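Uncharacterized protein (Bacteroides eggerthii DSM 20697, PDB 4ECO) is of unknown function but, as a leucine-rich repeat protein, probably binds a protein partner through its curved repeat surface. Local coordinates at residues M143-K147 and T148-Y152. Residues are numbered along the deposited sequence; the frame is centred on the assembly and turned at random.
Sequences MHYQK and TFVDY
Tyr145 and Phe149, one helical turn apart, make the dense side of this short helix. CD2 of Phe149 sits over one face of the tyrosine ring, off toward its rim, while the two planes lean at 40° with centroids 4.7 Å apart. Phe149 CB also lies above that face, a CH-pi contact, and Val150 brings CG2 to 3.9 Å from Tyr145 CE1. The phenol ring also meets Tyr311 and, edge-to-face, His115. Helix 144-149 belongs to the long excursion between strands 109-111 and 210-214, which pair in parallel in the leucine-rich repeat solenoid, and packs against later strands: Gln146 and Val150 both reach 334-336 and 354-359.

Two amides share one carbonyl: Val150 N and Asp151 N reach Gln146 O from opposite faces of its plane, the second nearly straight at 174°. The Gln146 side chain, bent at chi2 (65°), runs past Val150 CB and gives NE2 to Asp151 OD1 at 2.7 Å. The bond lies close to the amide plane but meets the carboxylate from above, the two planes being 73° apart.

On the other flank, with OG1 beside its own backbone N, Thr148 donates from that hydroxyl to His144 O at 2.6 Å, a carbonyl that Thr148 N reaches from the opposite face. The same OG1 lies over a face of the His144 imidazole, whose nitrogens bond to Glu121 and His115. The solvent side is looser: Lys147 and Asp151 are exposed, and Lys147 CB stays 4.3 Å from Asp151 OD2.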
loop_
_atom_site.group_PDB
_atom_site.type_symbol
_atom_site.label_atom_id
_atom_site.label_comp_id
_atom_site.label_asym_id
_atom_site.label_seq_id
_atom_site.Cartn_x
_atom_site.Cartn_y
_atom_site.Cartn_z
HETATM N N MSE A 143 9.048 0.396 -7.797
HETATM C CA MSE A 143 8.004 -0.209 -6.955
HETATM C C MSE A 143 8.424 -0.389 -5.504
HETATM O O MSE A 143 7.613 -0.880 -4.712
HETATM C CB MSE A 143 7.623 -1.600 -7.510
HETATM C CG MSE A 143 7.038 -1.578 -8.921
HETATM SE SE MSE A 143 5.581 -0.332 -9.129
HETATM C CE MSE A 143 4.298 -1.151 -7.885
ATOM N N HIS A 144 9.671 -0.018 -5.145
ATOM C CA HIS A 144 10.186 -0.204 -3.782
ATOM C C HIS A 144 9.364 0.564 -2.745
ATOM O O HIS A 144 9.102 -0.012 -1.689
ATOM C CB HIS A 144 11.673 0.177 -3.640
ATOM C CG HIS A 144 12.233 -0.148 -2.294
ATOM N ND1 HIS A 144 11.957 0.641 -1.183
ATOM C CD2 HIS A 144 13.022 -1.182 -1.917
ATOM C CE1 HIS A 144 12.558 0.043 -0.167
ATOM N NE2 HIS A 144 13.226 -1.048 -0.562
ATOM N N TYR A 145 8.984 1.849 -3.007
ATOM C CA TYR A 145 8.224 2.595 -2.010
ATOM C C TYR A 145 6.863 1.951 -1.838
ATOM O O TYR A 145 6.391 1.786 -0.702
ATOM C CB TYR A 145 8.081 4.086 -2.366
ATOM C CG TYR A 145 7.427 4.919 -1.270
ATOM C CD1 TYR A 145 6.046 5.075 -1.212
ATOM C CD2 TYR A 145 8.194 5.576 -0.315
ATOM C CE1 TYR A 145 5.445 5.857 -0.226
ATOM C CE2 TYR A 145 7.603 6.358 0.678
ATOM C CZ TYR A 145 6.231 6.489 0.722
ATOM O OH TYR A 145 5.664 7.262 1.694
ATOM N N GLN A 146 6.267 1.536 -2.970
ATOM C CA GLN A 146 4.963 0.904 -3.042
ATOM C C GLN A 146 4.920 -0.381 -2.210
ATOM O O GLN A 146 4.052 -0.489 -1.337
ATOM C CB GLN A 146 4.601 0.616 -4.511
ATOM C CG GLN A 146 3.197 0.040 -4.753
ATOM C CD GLN A 146 2.064 0.963 -4.395
ATOM O OE1 GLN A 146 2.194 2.191 -4.372
ATOM N NE2 GLN A 146 0.913 0.375 -4.109
ATOM N N LYS A 147 5.872 -1.321 -2.428
ATOM C CA LYS A 147 5.881 -2.578 -1.679
ATOM C C LYS A 147 6.142 -2.347 -0.195
ATOM O O LYS A 147 5.590 -3.087 0.616
ATOM C CB LYS A 147 6.876 -3.631 -2.245
ATOM C CG LYS A 147 8.345 -3.209 -2.388
ATOM C CD LYS A 147 9.273 -4.401 -2.748
ATOM C CE LYS A 147 10.659 -4.021 -3.275
ATOM N NZ LYS A 147 10.656 -3.607 -4.722
ATOM N N THR A 148 6.911 -1.312 0.162
ATOM C CA THR A 148 7.313 -1.053 1.548
ATOM C C THR A 148 6.247 -0.342 2.381
ATOM O O THR A 148 6.039 -0.742 3.541
ATOM C CB THR A 148 8.609 -0.219 1.602
ATOM O OG1 THR A 148 9.537 -0.801 0.706
ATOM C CG2 THR A 148 9.238 -0.173 3.010
ATOM N N PHE A 149 5.629 0.724 1.827
ATOM C CA PHE A 149 4.710 1.539 2.605
ATOM C C PHE A 149 3.268 1.595 2.118
ATOM O O PHE A 149 2.442 2.194 2.832
ATOM C CB PHE A 149 5.229 2.990 2.608
ATOM C CG PHE A 149 6.615 3.173 3.171
ATOM C CD1 PHE A 149 6.832 3.161 4.549
ATOM C CD2 PHE A 149 7.708 3.349 2.326
ATOM C CE1 PHE A 149 8.109 3.337 5.068
ATOM C CE2 PHE A 149 8.979 3.550 2.845
ATOM C CZ PHE A 149 9.172 3.537 4.215
ATOM N N VAL A 150 2.947 1.041 0.919
ATOM C CA VAL A 150 1.600 1.240 0.368
ATOM C C VAL A 150 0.830 -0.095 0.163
ATOM O O VAL A 150 -0.350 -0.188 0.554
ATOM C CB VAL A 150 1.666 2.049 -0.967
ATOM C CG1 VAL A 150 0.287 2.467 -1.433
ATOM C CG2 VAL A 150 2.570 3.272 -0.846
ATOM N N ASP A 151 1.459 -1.083 -0.485
ATOM C CA ASP A 151 0.814 -2.372 -0.769
ATOM C C ASP A 151 0.361 -3.072 0.483
ATOM O O ASP A 151 1.091 -3.102 1.484
ATOM C CB ASP A 151 1.747 -3.310 -1.536
ATOM C CG ASP A 151 1.852 -3.012 -3.008
ATOM O OD1 ASP A 151 0.940 -2.313 -3.547
ATOM O OD2 ASP A 151 2.815 -3.507 -3.637
ATOM N N TYR A 152 -0.873 -3.608 0.408
ATOM C CA TYR A 152 -1.577 -4.315 1.482
ATOM C C TYR A 152 -2.672 -5.227 0.878
ATOM O O TYR A 152 -3.294 -4.839 -0.126
ATOM C CB TYR A 152 -2.179 -3.258 2.432
ATOM C CG TYR A 152 -2.840 -3.737 3.708
ATOM C CD1 TYR A 152 -2.077 -4.158 4.795
ATOM C CD2 TYR A 152 -4.208 -3.577 3.904
ATOM C CE1 TYR A 152 -2.675 -4.522 6.003
ATOM C CE2 TYR A 152 -4.813 -3.931 5.108
ATOM C CZ TYR A 152 -4.043 -4.391 6.158
ATOM O OH TYR A 152 -4.657 -4.727 7.333
#